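Local coordinates for protein L-iditol 2-dehydrogenase (Clostridium scindens, PDB 4OH1) that probably oxidises polyols such as L-iditol with NAD+, as a zinc-binding member of the medium-chain alcohol dehydrogenase family, at residues G19-M24 and D336-K341; L257-L262 and P278-N283. One frame throughout, in Å; residues are numbered along the deposited sequence.

Contact 1: residues G19-M24 and D336-K341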
ATOM      1  N   GLY A  19      31.502 -12.841 -28.301  1.00 84.88           N
ATOM      2  CA  GLY A  19      30.455 -13.782 -28.712  1.00 78.78           C
ATOM      3  C   GLY A  19      29.996 -13.548 -30.141  1.00 69.99           C
ATOM      4  O   GLY A  19      30.150 -12.447 -30.660  1.00 69.40           O
ATOM      5  N   THR A  20      29.415 -14.575 -30.758  1.00 60.87           N
ATOM      6  CA  THR A  20      28.891 -14.481 -32.132  1.00 57.83           C
ATOM      7  C   THR A  20      27.396 -14.868 -32.324  1.00 53.83           C
ATOM      8  O   THR A  20      26.806 -15.634 -31.548  1.00 51.40           O
ATOM      9  CB  THR A  20      29.726 -15.373 -33.046  1.00 58.63           C
ATOM     10  OG1 THR A  20      29.682 -16.713 -32.539  1.00 61.75           O
ATOM     11  CG2 THR A  20      31.154 -14.888 -33.043  1.00 57.60           C
ATOM     12  N   VAL A  21      26.776 -14.300 -33.352  1.00 53.75           N
ATOM     13  CA  VAL A  21      25.381 -14.592 -33.680  1.00 51.11           C
ATOM     14  C   VAL A  21      25.307 -14.968 -35.132  1.00 48.90           C
ATOM     15  O   VAL A  21      25.805 -14.230 -35.996  1.00 47.89           O
ATOM     16  CB  VAL A  21      24.483 -13.382 -33.445  1.00 48.70           C
ATOM     17  CG1 VAL A  21      23.114 -13.647 -33.986  1.00 49.63           C
ATOM     18  CG2 VAL A  21      24.364 -13.107 -31.933  1.00 47.85           C
ATOM     19  N   ASP A  22      24.663 -16.085 -35.412  1.00 44.27           N
ATOM     20  CA  ASP A  22      24.643 -16.527 -36.792  1.00 49.08           C
ATOM     21  C   ASP A  22      23.317 -17.072 -37.172  1.00 45.35           C
ATOM     22  O   ASP A  22      22.655 -17.674 -36.367  1.00 42.63           O
ATOM     23  CB  ASP A  22      25.691 -17.595 -37.016  1.00 50.77           C
ATOM     24  CG  ASP A  22      27.077 -17.083 -36.842  1.00 52.62           C
ATOM     25  OD1 ASP A  22      27.461 -16.236 -37.659  1.00 55.91           O
ATOM     26  OD2 ASP A  22      27.802 -17.632 -35.978  1.00 54.32           O
HETATM   27  N   MSE A  23      22.944 -16.863 -38.417  1.00 44.76           N
HETATM   28  CA  MSE A  23      21.702 -17.432 -38.904  1.00 48.75           C
HETATM   29  C   MSE A  23      21.890 -18.891 -39.269  1.00 49.28           C
HETATM   30  O   MSE A  23      22.870 -19.229 -39.918  1.00 55.39           O
HETATM   31  CB  MSE A  23      21.231 -16.696 -40.134  1.00 49.78           C
HETATM   32  CG  MSE A  23      19.882 -17.160 -40.567  1.00 54.02           C
HETATM   33 SE   MSE A  23      19.425 -16.254 -42.232  0.75 56.29          SE
HETATM   34  CE  MSE A  23      18.836 -14.499 -41.605  1.00 54.00           C
HETATM   35  N   MSE A  24      20.961 -19.743 -38.874  1.00 49.19           N
HETATM   36  CA  MSE A  24      20.954 -21.168 -39.276  1.00 50.67           C
HETATM   37  C   MSE A  24      19.594 -21.490 -39.829  1.00 53.19           C
HETATM   38  O   MSE A  24      18.671 -20.661 -39.763  1.00 53.86           O
HETATM   39  CB  MSE A  24      21.287 -22.108 -38.106  1.00 50.81           C
HETATM   40  CG  MSE A  24      22.582 -21.779 -37.440  1.00 55.05           C
HETATM   41 SE   MSE A  24      23.077 -22.681 -35.728  0.75 67.14          SE
HETATM   42  CE  MSE A  24      23.848 -24.368 -36.414  1.00 61.17           C
ATOM     43  N   ASP A 336      25.898  -2.953 -34.722  1.00 46.74           N
ATOM     44  CA  ASP A 336      25.339  -1.779 -34.044  1.00 43.81           C
ATOM     45  C   ASP A 336      25.139  -2.039 -32.577  1.00 42.99           C
ATOM     46  O   ASP A 336      25.473  -1.219 -31.768  1.00 45.89           O
ATOM     47  CB  ASP A 336      24.042  -1.343 -34.686  1.00 43.88           C
ATOM     48  CG  ASP A 336      24.258  -0.717 -36.014  1.00 45.15           C
ATOM     49  OD1 ASP A 336      25.425  -0.525 -36.362  1.00 49.82           O
ATOM     50  OD2 ASP A 336      23.289  -0.435 -36.740  1.00 52.60           O
ATOM     51  N   LEU A 337      24.654  -3.207 -32.225  1.00 43.63           N
ATOM     52  CA  LEU A 337      24.510  -3.565 -30.839  1.00 44.39           C
ATOM     53  C   LEU A 337      25.844  -3.494 -30.104  1.00 50.60           C
ATOM     54  O   LEU A 337      25.938  -2.868 -29.040  1.00 48.60           O
ATOM     55  CB  LEU A 337      23.980  -4.976 -30.716  1.00 44.86           C
ATOM     56  CG  LEU A 337      23.745  -5.401 -29.271  1.00 47.91           C
ATOM     57  CD1 LEU A 337      22.528  -4.679 -28.740  1.00 49.96           C
ATOM     58  CD2 LEU A 337      23.555  -6.891 -29.150  1.00 48.12           C
ATOM     59  N   TYR A 338      26.861  -4.163 -30.657  1.00 53.19           N
ATOM     60  CA  TYR A 338      28.154  -4.265 -29.984  1.00 55.43           C
ATOM     61  C   TYR A 338      28.786  -2.891 -29.895  1.00 54.52           C
ATOM     62  O   TYR A 338      29.547  -2.675 -29.006  1.00 55.24           O
ATOM     63  CB  TYR A 338      29.149  -5.251 -30.647  1.00 58.73           C
ATOM     64  CG  TYR A 338      28.658  -6.692 -30.836  1.00 64.22           C
ATOM     65  CD1 TYR A 338      27.906  -7.349 -29.858  1.00 66.53           C
ATOM     66  CD2 TYR A 338      28.950  -7.387 -32.013  1.00 67.38           C
ATOM     67  CE1 TYR A 338      27.463  -8.644 -30.056  1.00 66.79           C
ATOM     68  CE2 TYR A 338      28.507  -8.657 -32.218  1.00 67.60           C
ATOM     69  CZ  TYR A 338      27.774  -9.285 -31.243  1.00 70.85           C
ATOM     70  OH  TYR A 338      27.351 -10.559 -31.493  1.00 70.73           O
ATOM     71  N   SER A 339      28.456  -1.960 -30.789  1.00 51.70           N
ATOM     72  CA  SER A 339      28.952  -0.597 -30.663  1.00 52.26           C
ATOM     73  C   SER A 339      28.471   0.086 -29.380  1.00 54.90           C
ATOM     74  O   SER A 339      29.036   1.079 -28.965  1.00 52.66           O
ATOM     75  CB  SER A 339      28.557   0.261 -31.876  1.00 52.94           C
ATOM     76  OG  SER A 339      27.259   0.812 -31.707  1.00 51.15           O
ATOM     77  N   LYS A 340      27.409  -0.416 -28.760  1.00 56.88           N
ATOM     78  CA  LYS A 340      26.818   0.260 -27.614  1.00 56.71           C
ATOM     79  C   LYS A 340      26.460   1.739 -27.824  1.00 56.43           C
ATOM     80  O   LYS A 340      26.216   2.444 -26.872  1.00 61.49           O
ATOM     81  CB  LYS A 340      27.721   0.079 -26.411  1.00 60.44           C
ATOM     82  CG  LYS A 340      27.250  -1.043 -25.545  1.00 65.58           C
ATOM     83  CD  LYS A 340      28.407  -1.785 -24.925  1.00 78.21           C
ATOM     84  CE  LYS A 340      27.914  -2.983 -24.113  1.00 85.49           C
ATOM     85  NZ  LYS A 340      29.039  -3.868 -23.679  1.00 89.79           N
ATOM     86  N   LYS A 341      26.363   2.199 -29.063  1.00 53.41           N
ATOM     87  CA  LYS A 341      25.962   3.574 -29.310  1.00 54.66           C
ATOM     88  C   LYS A 341      24.468   3.822 -29.156  1.00 54.10           C
ATOM     89  O   LYS A 341      24.101   4.964 -28.898  1.00 58.63           O
ATOM     90  CB  LYS A 341      26.369   4.029 -30.718  1.00 56.99           C
ATOM     91  CG  LYS A 341      27.860   3.820 -31.018  1.00 66.75           C
ATOM     92  CD  LYS A 341      28.308   4.472 -32.327  1.00 73.15           C
ATOM     93  CE  LYS A 341      28.348   5.975 -32.141  1.00 80.35           C
ATOM     94  NZ  LYS A 341      29.030   6.650 -33.241  1.00 92.61           N
TER
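Within the catalytic domain, as expected for a medium-chain alcohol dehydrogenase, Tyr338 near the end of helix 330-338 reaches the start of strand 20-26. The backbones stay well apart, 9.9 Å between Gly19 CA and Tyr338 CA, and the phenol bridges the gap. Its CG stands anti to the carbonyl carbon (chi1 -56°), which sends the ring out from the helix with the hydroxyl foremost. Tyr338 OH comes to 3.5 Å from Gly19 O, and the carbonyl oxygen lies obliquely to the ring, 4.0 Å from Tyr338 CZ. Val21 points toward the helix and offers one methyl: Val21 CG2, beside the backbone N, is 4.0 Å from Tyr338 OH, the two side chains meeting at a slant. Thr20 turns away, its OG1 hydrogen-bonded with the hydroxyls of Thr8 and Ser9 on the neighbouring strand 2-9. Leu53 of helix 48-54 touches both Val21 and Tyr338, giving the phenol an apolar neighbour. Behind the ring the helix gives way to a turn: Ser339 OG donates to Asp336 O at 2.7 Å and accepts from Lys341 N at 3.1 Å, the latter N-H pointing nearly straight at it (164°). The contact is that of a tyrosine spanning from a helix end to an edge strand of a small antiparallel sheet, followed by an ST turn at Ser339.

Contact 2: residues L257-L262 and P278-N283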
ATOM      1  N   LEU A 257      26.933   5.172  -6.230  1.00 38.45           N
ATOM      2  CA  LEU A 257      26.547   6.580  -6.388  1.00 38.95           C
ATOM      3  C   LEU A 257      25.005   6.759  -6.191  1.00 38.43           C
ATOM      4  O   LEU A 257      24.512   7.653  -5.498  1.00 36.26           O
ATOM      5  CB  LEU A 257      26.976   7.065  -7.773  1.00 40.66           C
ATOM      6  CG  LEU A 257      26.502   8.467  -8.158  1.00 42.43           C
ATOM      7  CD1 LEU A 257      26.971   9.506  -7.206  1.00 42.27           C
ATOM      8  CD2 LEU A 257      26.938   8.772  -9.586  1.00 44.99           C
ATOM      9  N   GLY A 258      24.253   5.847  -6.764  1.00 38.35           N
ATOM     10  CA  GLY A 258      22.834   5.781  -6.512  1.00 37.83           C
ATOM     11  C   GLY A 258      22.460   5.811  -5.050  1.00 37.22           C
ATOM     12  O   GLY A 258      21.598   6.595  -4.640  1.00 35.00           O
ATOM     13  N   LEU A 259      23.092   4.967  -4.254  1.00 38.44           N
ATOM     14  CA  LEU A 259      22.758   4.924  -2.825  1.00 39.51           C
ATOM     15  C   LEU A 259      23.074   6.264  -2.169  1.00 39.62           C
ATOM     16  O   LEU A 259      22.321   6.775  -1.320  1.00 40.42           O
ATOM     17  CB  LEU A 259      23.518   3.790  -2.138  1.00 40.44           C
ATOM     18  CG  LEU A 259      23.197   3.482  -0.685  1.00 42.10           C
ATOM     19  CD1 LEU A 259      21.767   3.061  -0.498  1.00 41.31           C
ATOM     20  CD2 LEU A 259      24.148   2.357  -0.209  1.00 44.51           C
ATOM     21  N   GLN A 260      24.177   6.871  -2.571  1.00 39.14           N
ATOM     22  CA  GLN A 260      24.549   8.161  -2.000  1.00 40.99           C
ATOM     23  C   GLN A 260      23.588   9.294  -2.285  1.00 36.04           C
ATOM     24  O   GLN A 260      23.393  10.156  -1.462  1.00 35.13           O
ATOM     25  CB  GLN A 260      25.911   8.562  -2.510  1.00 48.18           C
ATOM     26  CG  GLN A 260      26.982   7.697  -1.946  1.00 54.80           C
ATOM     27  CD  GLN A 260      28.353   8.193  -2.320  1.00 65.92           C
ATOM     28  OE1 GLN A 260      28.576   8.706  -3.436  1.00 60.96           O
ATOM     29  NE2 GLN A 260      29.294   8.052  -1.378  1.00 64.69           N
ATOM     30  N   LEU A 261      23.024   9.263  -3.484  1.00 37.47           N
ATOM     31  CA  LEU A 261      22.003  10.210  -3.959  1.00 38.48           C
ATOM     32  C   LEU A 261      20.651  10.059  -3.309  1.00 35.44           C
ATOM     33  O   LEU A 261      19.837  10.970  -3.296  1.00 38.31           O
ATOM     34  CB  LEU A 261      21.790  10.030  -5.469  1.00 38.59           C
ATOM     35  CG  LEU A 261      22.920  10.452  -6.381  1.00 38.32           C
ATOM     36  CD1 LEU A 261      22.649   9.913  -7.761  1.00 41.13           C
ATOM     37  CD2 LEU A 261      23.107  11.938  -6.417  1.00 38.78           C
ATOM     38  N   LEU A 262      20.409   8.913  -2.739  1.00 34.75           N
ATOM     39  CA  LEU A 262      19.122   8.598  -2.234  1.00 33.07           C
ATOM     40  C   LEU A 262      18.745   9.423  -0.968  1.00 35.19           C
ATOM     41  O   LEU A 262      19.478   9.487  -0.007  1.00 34.79           O
ATOM     42  CB  LEU A 262      19.082   7.078  -1.945  1.00 32.09           C
ATOM     43  CG  LEU A 262      17.641   6.572  -1.693  1.00 35.78           C
ATOM     44  CD1 LEU A 262      16.788   6.623  -2.923  1.00 33.21           C
ATOM     45  CD2 LEU A 262      17.735   5.140  -1.165  1.00 38.25           C
ATOM     46  N   PRO A 278      30.009  -8.042  -7.534  1.00 50.85           N
ATOM     47  CA  PRO A 278      28.943  -7.040  -7.540  1.00 46.23           C
ATOM     48  C   PRO A 278      28.465  -6.677  -6.125  1.00 44.15           C
ATOM     49  O   PRO A 278      27.307  -6.929  -5.795  1.00 45.52           O
ATOM     50  CB  PRO A 278      27.846  -7.727  -8.348  1.00 46.08           C
ATOM     51  CG  PRO A 278      27.982  -9.143  -7.994  1.00 48.04           C
ATOM     52  CD  PRO A 278      29.478  -9.405  -7.733  1.00 51.05           C
ATOM     53  N   ILE A 279      29.349  -6.077  -5.316  1.00 43.01           N
ATOM     54  CA  ILE A 279      29.074  -5.715  -3.920  1.00 41.22           C
ATOM     55  C   ILE A 279      28.702  -4.254  -3.772  1.00 41.93           C
ATOM     56  O   ILE A 279      29.368  -3.399  -4.313  1.00 39.73           O
ATOM     57  CB  ILE A 279      30.220  -6.048  -2.991  1.00 42.14           C
ATOM     58  CG1 ILE A 279      30.650  -7.477  -3.216  1.00 45.51           C
ATOM     59  CG2 ILE A 279      29.847  -5.807  -1.530  1.00 42.48           C
ATOM     60  CD1 ILE A 279      29.516  -8.471  -3.065  1.00 47.93           C
ATOM     61  N   LEU A 280      27.546  -4.020  -3.121  1.00 40.56           N
ATOM     62  CA  LEU A 280      27.135  -2.728  -2.605  1.00 40.33           C
ATOM     63  C   LEU A 280      27.311  -2.736  -1.077  1.00 43.00           C
ATOM     64  O   LEU A 280      26.581  -3.417  -0.353  1.00 42.22           O
ATOM     65  CB  LEU A 280      25.683  -2.463  -2.959  1.00 40.85           C
ATOM     66  CG  LEU A 280      25.146  -1.116  -2.523  1.00 41.29           C
ATOM     67  CD1 LEU A 280      25.782   0.010  -3.314  1.00 44.45           C
ATOM     68  CD2 LEU A 280      23.697  -1.117  -2.732  1.00 42.84           C
ATOM     69  N   PRO A 281      28.291  -1.984  -0.580  1.00 43.43           N
ATOM     70  CA  PRO A 281      28.473  -1.903   0.847  1.00 45.09           C
ATOM     71  C   PRO A 281      27.442  -0.960   1.398  1.00 44.44           C
ATOM     72  O   PRO A 281      27.352   0.191   0.958  1.00 49.33           O
ATOM     73  CB  PRO A 281      29.869  -1.305   0.996  1.00 46.22           C
ATOM     74  CG  PRO A 281      30.467  -1.413  -0.326  1.00 46.06           C
ATOM     75  CD  PRO A 281      29.370  -1.284  -1.282  1.00 44.67           C
ATOM     76  N   VAL A 282      26.623  -1.461   2.302  1.00 40.42           N
ATOM     77  CA  VAL A 282      25.597  -0.638   2.866  1.00 38.02           C
ATOM     78  C   VAL A 282      26.046  -0.328   4.239  1.00 38.88           C
ATOM     79  O   VAL A 282      26.471  -1.216   4.965  1.00 39.45           O
ATOM     80  CB  VAL A 282      24.246  -1.324   2.878  1.00 37.68           C
ATOM     81  CG1 VAL A 282      23.248  -0.469   3.601  1.00 36.45           C
ATOM     82  CG2 VAL A 282      23.775  -1.511   1.456  1.00 37.62           C
ATOM     83  N   ASN A 283      25.986   0.951   4.602  1.00 39.62           N
ATOM     84  CA  ASN A 283      26.314   1.332   5.951  1.00 39.16           C
ATOM     85  C   ASN A 283      25.063   1.293   6.802  1.00 39.47           C
ATOM     86  O   ASN A 283      24.152   2.087   6.621  1.00 41.13           O
ATOM     87  CB  ASN A 283      26.965   2.701   5.976  1.00 39.09           C
ATOM     88  CG  ASN A 283      27.486   3.058   7.323  1.00 39.31           C
ATOM     89  OD1 ASN A 283      26.754   3.086   8.315  1.00 43.25           O
ATOM     90  ND2 ASN A 283      28.776   3.350   7.390  1.00 43.21           N
TER
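Leu259 carries its CG anti to the backbone N (chi1 -174°), with CD2 continuing the extended chain, anti to CA, from helix 252-261 toward strand 279-283. On the strand, Leu280 likewise holds CG opposite its own backbone N and extends CD1 back toward the helix. The two methyls meet end to end, Leu259 CD2 to Leu280 CD1 at 4.2 Å. The same Leu259 methyl lies 4.2 Å from Val282 CG2 and 4.0 Å from Pro281 O, so one branch of one leucine touches three consecutive residues of the strand. The helix and strand segments run roughly parallel, 26° between their directions, with axes 10.0 Å apart at closest approach, a spacing that the Leu259 side chain spans to meet two side chains and a backbone carbonyl. Tyr270 of strand 266-270 touches both leucines, while Ile295 of strand 294-297 touches Leu259 and Val282, continuing the apolar layer into the parallel sheet of the Rossmann-type domain. At the C-terminal end of the strand, Asn283 occupies the N-cap position of helix 284-290, its OD1 accepting from Ser286 N. Strand 279-283 also pairs antiparallel with a strand of a second subunit, so the sheet continues across the interface; Pro281 packs on Ile279 of that subunit. Leu280 points toward the helix and Val282 reaches Leu259 through CG2, while the backbone serves the subunit pairing. No hydrogen bond or ion pair crosses between 257-262 and 278-283, which implies that the attraction between the two segments is nonpolar and not directional; directional bonds to the strand come from other partners, such as the second subunit.

Contact 2 is the more buried of the two, although it lies farther from the centre of the chain; contact 1 is partly buried, with Tyr338 partly exposed. They share no helix or strand: their centres are 32 Å apart, their nearest atoms about 16 Å, and 257-283 falls within the chain interval closed by 19-24 and 336-341. Contact 1 joins residues 312 positions apart through a single aromatic side chain with a polar end, whereas contact 2 joins near neighbours in sequence through aliphatic branches. Subunit assembly separates them too, since a second chain extends the strand of contact 2 but none touches contact 1.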